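Local coordinates for multi-copper Oxidase CueO (PDB 6EVG), which oxidises phenolic substrates as a laccase-like multicopper oxidase, probably passing the electrons through its coppers to dioxygen, and acts on lignin model compounds and lignosulfonate, at residues A[436-441]-A[472-477]. Sequence-based numbering, arbitrary orientation.
Sequences FHIHGA and ILVHFD. With EDO (1,2-ethanediol), chain C.
I438 and F476 meet at about a right angle, with I438 CD1 4.1 Å from F476 CE1. The contact is almost wholly apolar. The CG1 branch of I438 lies anti to its backbone N (chi1 -173°), which carries CD1 out to the ring. V474 CG1 lies over one face of the same ring, offset toward the rim. A441 CB packs beside both, 4.0 Å from V474 CG1. It is 4.1 Å from F476 CD1. Further along the segments, I472 CD1 approaches the F436 ring obliquely, 3.6 Å from CE2. F443, on strand 442-448, touches both I438 and I472.

Among polar atoms, H475 O lies 3.4 Å from A441 CB, a van der Waals contact. F476 is the centre of an inverse gamma turn, closed by a weak bond from D477 N to H475 O.

H439 ND1 donates to O1 of a 1,2-ethanediol, 2.8 Å away and near the ring plane, and H439 NE2 is hydrogen-bonded to H489 NE2. The diol, probably from the crystallisation liquor, is also held by D102 and G103. A leucine in place of H439 would probably leave H489 and the diol without this partner. H437 NE2 is hydrogen-bonded to H91 NE2, and H437 ND1 to D462 O.

Strands 434-438 and 469-475 belong to the two facing sheets of the C-terminal cupredoxin domain. The chemistry divides by side: hydrocarbon groups join the sheets, while the buried H437 and H439, which match the His-X-His pairs that bind trinuclear coppers in related oxidases and probably do so in the copper-loaded enzyme, turn away into a cluster with H91, H93, H133 and H489.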
# COMPACT_ATOMS: atom_id res chain seq x y z
N PHE A 436 1.80 -10.28 1.64
CA PHE A 436 3.09 -10.17 2.32
C PHE A 436 3.66 -8.78 2.15
O PHE A 436 3.76 -8.31 1.02
CB PHE A 436 4.05 -11.17 1.68
CG PHE A 436 5.46 -11.09 2.18
CD1 PHE A 436 5.81 -11.69 3.38
CD2 PHE A 436 6.46 -10.48 1.46
CE1 PHE A 436 7.13 -11.64 3.81
CE2 PHE A 436 7.74 -10.43 1.88
CZ PHE A 436 8.09 -11.00 3.10
N HIS A 437 4.15 -8.16 3.24
CA HIS A 437 4.91 -6.92 3.14
C HIS A 437 6.15 -7.02 4.01
O HIS A 437 6.08 -7.49 5.15
CB HIS A 437 4.05 -5.68 3.57
CG HIS A 437 4.81 -4.38 3.66
ND1 HIS A 437 5.62 -3.92 2.62
CD2 HIS A 437 4.87 -3.43 4.63
CE1 HIS A 437 6.15 -2.74 3.01
NE2 HIS A 437 5.70 -2.42 4.19
N ILE A 438 7.28 -6.61 3.43
CA ILE A 438 8.53 -6.48 4.19
C ILE A 438 8.94 -5.02 4.25
O ILE A 438 8.95 -4.31 3.24
CB ILE A 438 9.62 -7.39 3.60
CG1 ILE A 438 10.86 -7.38 4.50
CG2 ILE A 438 9.98 -7.08 2.17
CD1 ILE A 438 11.79 -8.59 4.29
N HIS A 439 9.27 -4.56 5.45
CA HIS A 439 9.84 -3.24 5.68
C HIS A 439 11.36 -3.28 5.48
O HIS A 439 11.99 -4.23 5.94
CB HIS A 439 9.58 -2.73 7.09
CG HIS A 439 8.17 -2.70 7.53
ND1 HIS A 439 7.75 -1.79 8.48
CD2 HIS A 439 7.06 -3.39 7.18
CE1 HIS A 439 6.47 -1.97 8.71
NE2 HIS A 439 6.02 -2.94 7.93
N GLY A 440 11.91 -2.24 4.87
CA GLY A 440 13.37 -2.14 4.85
C GLY A 440 14.13 -3.03 3.91
O GLY A 440 15.34 -3.12 3.98
N ALA A 441 13.41 -3.66 2.97
CA ALA A 441 13.99 -4.52 1.97
C ALA A 441 13.08 -4.49 0.73
O ALA A 441 11.95 -3.96 0.80
CB ALA A 441 14.16 -5.91 2.48
N ILE A 472 10.24 -15.66 -3.54
CA ILE A 472 10.70 -14.27 -3.75
C ILE A 472 12.18 -14.19 -3.49
O ILE A 472 12.73 -14.93 -2.66
CB ILE A 472 9.91 -13.24 -2.93
CG1 ILE A 472 10.13 -13.44 -1.41
CG2 ILE A 472 8.43 -13.30 -3.28
CD1 ILE A 472 9.55 -12.31 -0.55
N LEU A 473 12.84 -13.27 -4.19
CA LEU A 473 14.27 -12.98 -4.09
C LEU A 473 14.39 -11.65 -3.36
O LEU A 473 14.02 -10.61 -3.93
CB LEU A 473 14.94 -12.99 -5.45
CG LEU A 473 16.42 -12.61 -5.47
CD1 LEU A 473 17.28 -13.66 -4.71
CD2 LEU A 473 16.91 -12.47 -6.90
N VAL A 474 14.84 -11.66 -2.12
CA VAL A 474 14.88 -10.46 -1.24
C VAL A 474 16.28 -9.89 -1.19
O VAL A 474 17.27 -10.65 -1.03
CB VAL A 474 14.43 -10.84 0.18
CG1 VAL A 474 14.30 -9.60 1.04
CG2 VAL A 474 13.14 -11.64 0.20
N HIS A 475 16.38 -8.57 -1.28
CA HIS A 475 17.61 -7.84 -1.16
C HIS A 475 17.56 -6.98 0.11
O HIS A 475 16.71 -6.10 0.22
CB HIS A 475 17.86 -6.97 -2.39
CG HIS A 475 19.22 -6.38 -2.46
ND1 HIS A 475 19.47 -5.19 -3.06
CD2 HIS A 475 20.42 -6.84 -2.01
CE1 HIS A 475 20.76 -4.93 -3.01
NE2 HIS A 475 21.37 -5.94 -2.40
N PHE A 476 18.47 -7.23 1.05
CA PHE A 476 18.47 -6.58 2.38
C PHE A 476 19.37 -5.37 2.34
O PHE A 476 20.45 -5.35 2.94
CB PHE A 476 18.89 -7.58 3.44
CG PHE A 476 17.87 -8.63 3.66
CD1 PHE A 476 16.78 -8.40 4.50
CD2 PHE A 476 17.96 -9.86 3.00
CE1 PHE A 476 15.84 -9.37 4.68
CE2 PHE A 476 16.99 -10.79 3.21
CZ PHE A 476 15.93 -10.58 4.02
N ASP A 477 18.95 -4.33 1.61
CA ASP A 477 19.84 -3.21 1.34
C ASP A 477 19.84 -2.10 2.37
O ASP A 477 20.64 -1.16 2.26
CB ASP A 477 19.58 -2.62 -0.05
CG ASP A 477 18.15 -2.09 -0.19
OD1 ASP A 477 17.07 -2.77 0.01
OD2 ASP A 477 18.03 -0.89 -0.49
C1 EDO C . 10.14 0.01 10.73
O1 EDO C . 9.94 -0.33 9.35
C2 EDO C . 9.17 -0.53 11.70
O2 EDO C . 7.82 -0.34 11.24